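PDB 6OM4: MccB protein, which activates the microcin C7 precursor peptide, probably by adenylation with ATP, and builds the phosphoramidate link to the nucleotide in biosynthesis of this Trojan-horse antibiotic. Local coordinates for residues D111-V119 with D305-Y313. Sequence-based numbering, arbitrary orientation.
Sequences DKLKNAKVV and DVIKFIGKY
Lys112 lies over the last turn of helix 292-311, its CB 3.5 Å from the carbonyl oxygen of Ile310. The extended aliphatic chain passes both that oxygen and the one of Gly311, and its end crosses the base of the Lys312 side chain at about a right angle, with the two ammonium groups held apart. At Gly311, which has no side chain, the backbones approach most closely, with 5.7 Å between the CA atoms of Lys112 and Gly311. The backbone of Lys112 also takes part, since its O rests 3.5 Å from Ile310 CG2. Leu113 follows with a single methyl: CD2 meets Ile310 CG2 at 3.6 Å and comes near the Ile307 carbonyl oxygen. Ala116, in the turn before strand 117-121, sets its CB 3.8 Å from Ile310 CD1. Val118, on that strand, reaches the same CD1 with CG2, at 3.9 Å, and approaches Val306 CG1 more loosely. Ile310 serves all three because CG2 stands anti to its backbone N and CG1 beside it (chi1 -67°): CG2 goes to Leu113, CD1 to Val118, and Ala116 CB touches both. Leu134 of helix 125-136 joins Val118 and Val306, extending this core of the Rossmann-like ThiF domain. With no hydrogen bond between the segments, the contact illustrates how a helix packs against a parallel sheet through apolar side chains, the charged lysine ends staying at its exposed margin.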
# COMPACT_ATOMS: atom_id res chain seq x y z
N ASP A 111 -0.28 -16.42 3.91
CA ASP A 111 -0.26 -16.86 5.29
C ASP A 111 0.11 -15.70 6.22
O ASP A 111 -0.47 -15.53 7.29
CB ASP A 111 0.73 -18.02 5.44
CG ASP A 111 0.89 -18.56 6.84
OD1 ASP A 111 -0.09 -19.19 7.32
OD2 ASP A 111 1.97 -18.33 7.42
N LYS A 112 1.04 -14.84 5.79
CA LYS A 112 1.40 -13.69 6.58
C LYS A 112 0.23 -12.70 6.67
O LYS A 112 -0.00 -12.12 7.71
CB LYS A 112 2.66 -13.02 6.05
CG LYS A 112 3.91 -13.85 6.24
CD LYS A 112 5.08 -13.41 5.45
CE LYS A 112 6.20 -14.43 5.52
NZ LYS A 112 7.47 -13.77 5.19
N LEU A 113 -0.52 -12.54 5.56
CA LEU A 113 -1.66 -11.62 5.59
C LEU A 113 -2.73 -12.18 6.53
O LEU A 113 -3.28 -11.43 7.32
CB LEU A 113 -2.23 -11.41 4.19
CG LEU A 113 -1.27 -10.78 3.18
CD1 LEU A 113 -1.90 -10.80 1.79
CD2 LEU A 113 -0.82 -9.38 3.53
N LYS A 114 -3.00 -13.47 6.42
CA LYS A 114 -4.02 -14.13 7.25
C LYS A 114 -3.71 -13.94 8.74
O LYS A 114 -4.64 -13.85 9.53
CB LYS A 114 -4.10 -15.62 6.89
CG LYS A 114 -5.24 -16.34 7.60
CD LYS A 114 -5.34 -17.81 7.26
CE LYS A 114 -6.73 -18.37 7.52
NZ LYS A 114 -6.71 -19.84 7.74
N ASN A 115 -2.43 -13.96 9.12
CA ASN A 115 -2.02 -13.95 10.54
C ASN A 115 -1.91 -12.52 11.09
O ASN A 115 -1.66 -12.32 12.28
CB ASN A 115 -0.69 -14.67 10.75
CG ASN A 115 -0.81 -16.18 10.66
OD1 ASN A 115 -1.91 -16.72 10.55
ND2 ASN A 115 0.32 -16.87 10.68
N ALA A 116 -2.08 -11.51 10.22
CA ALA A 116 -1.89 -10.10 10.55
C ALA A 116 -3.15 -9.47 11.16
O ALA A 116 -4.28 -9.89 10.90
CB ALA A 116 -1.54 -9.34 9.30
N LYS A 117 -2.90 -8.43 11.95
CA LYS A 117 -3.90 -7.55 12.53
C LYS A 117 -3.59 -6.12 12.13
O LYS A 117 -2.46 -5.61 12.34
CB LYS A 117 -3.89 -7.76 14.05
CG LYS A 117 -4.86 -6.91 14.86
CD LYS A 117 -4.59 -7.05 16.38
CE LYS A 117 -5.88 -6.91 17.17
NZ LYS A 117 -5.64 -6.73 18.62
N VAL A 118 -4.59 -5.43 11.57
CA VAL A 118 -4.42 -4.06 11.18
C VAL A 118 -5.49 -3.20 11.87
O VAL A 118 -6.66 -3.57 11.88
CB VAL A 118 -4.49 -3.90 9.65
CG1 VAL A 118 -4.43 -2.45 9.23
CG2 VAL A 118 -3.38 -4.73 8.95
N VAL A 119 -5.08 -2.01 12.34
CA VAL A 119 -5.96 -0.98 12.90
C VAL A 119 -6.19 0.07 11.82
O VAL A 119 -5.26 0.56 11.21
CB VAL A 119 -5.34 -0.32 14.15
CG1 VAL A 119 -6.07 0.94 14.55
CG2 VAL A 119 -5.27 -1.29 15.30
N ASP A 305 1.33 -0.50 0.36
CA ASP A 305 2.44 -0.53 1.33
C ASP A 305 2.12 -1.40 2.56
O ASP A 305 3.01 -2.10 3.00
CB ASP A 305 2.88 0.89 1.68
CG ASP A 305 3.85 1.45 0.63
OD1 ASP A 305 4.12 0.77 -0.44
OD2 ASP A 305 4.36 2.55 0.89
N VAL A 306 0.88 -1.42 3.05
CA VAL A 306 0.49 -2.34 4.15
C VAL A 306 0.67 -3.81 3.74
O VAL A 306 1.31 -4.63 4.47
CB VAL A 306 -0.94 -2.07 4.61
CG1 VAL A 306 -1.44 -3.15 5.55
CG2 VAL A 306 -1.06 -0.69 5.22
N ILE A 307 0.16 -4.16 2.55
CA ILE A 307 0.27 -5.54 2.03
C ILE A 307 1.74 -5.91 1.86
O ILE A 307 2.15 -7.01 2.24
CB ILE A 307 -0.58 -5.71 0.74
CG1 ILE A 307 -2.06 -5.61 1.09
CG2 ILE A 307 -0.25 -6.99 0.03
CD1 ILE A 307 -2.97 -5.42 -0.09
N LYS A 308 2.56 -5.00 1.35
CA LYS A 308 4.00 -5.32 1.18
C LYS A 308 4.70 -5.39 2.54
O LYS A 308 5.57 -6.22 2.70
CB LYS A 308 4.69 -4.30 0.27
CG LYS A 308 4.22 -4.42 -1.16
CD LYS A 308 4.63 -3.30 -2.09
CE LYS A 308 4.19 -3.64 -3.51
NZ LYS A 308 4.45 -2.54 -4.46
N PHE A 309 4.34 -4.50 3.46
CA PHE A 309 5.01 -4.49 4.77
C PHE A 309 4.77 -5.85 5.45
O PHE A 309 5.65 -6.40 6.13
CB PHE A 309 4.47 -3.32 5.60
CG PHE A 309 4.95 -3.30 7.03
CD1 PHE A 309 6.28 -2.99 7.29
CD2 PHE A 309 4.14 -3.68 8.08
CE1 PHE A 309 6.75 -2.98 8.60
CE2 PHE A 309 4.62 -3.67 9.38
CZ PHE A 309 5.92 -3.33 9.64
N ILE A 310 3.54 -6.30 5.42
CA ILE A 310 3.14 -7.56 6.07
C ILE A 310 3.63 -8.75 5.24
O ILE A 310 4.09 -9.78 5.82
CB ILE A 310 1.62 -7.63 6.26
CG1 ILE A 310 1.15 -6.59 7.27
CG2 ILE A 310 1.17 -9.06 6.56
CD1 ILE A 310 -0.33 -6.40 7.27
N GLY A 311 3.48 -8.67 3.90
CA GLY A 311 3.72 -9.85 3.05
C GLY A 311 5.18 -10.12 2.73
O GLY A 311 5.53 -11.27 2.34
N LYS A 312 6.00 -9.07 2.79
CA LYS A 312 7.50 -9.14 2.75
C LYS A 312 8.04 -9.54 1.36
O LYS A 312 9.19 -9.84 1.27
CB LYS A 312 8.05 -10.09 3.84
CG LYS A 312 7.77 -9.67 5.27
CD LYS A 312 8.28 -8.30 5.63
CE LYS A 312 7.90 -7.86 7.03
NZ LYS A 312 8.94 -8.17 8.04
N TYR A 313 7.25 -9.41 0.29
CA TYR A 313 7.63 -9.91 -1.03
C TYR A 313 8.25 -8.79 -1.87
O TYR A 313 8.94 -9.05 -2.89
CB TYR A 313 6.42 -10.51 -1.73
CG TYR A 313 5.32 -9.54 -2.04
CD1 TYR A 313 5.28 -8.83 -3.24
CD2 TYR A 313 4.30 -9.34 -1.13
CE1 TYR A 313 4.25 -7.96 -3.52
CE2 TYR A 313 3.28 -8.44 -1.39
CZ TYR A 313 3.26 -7.75 -2.58
OH TYR A 313 2.22 -6.91 -2.83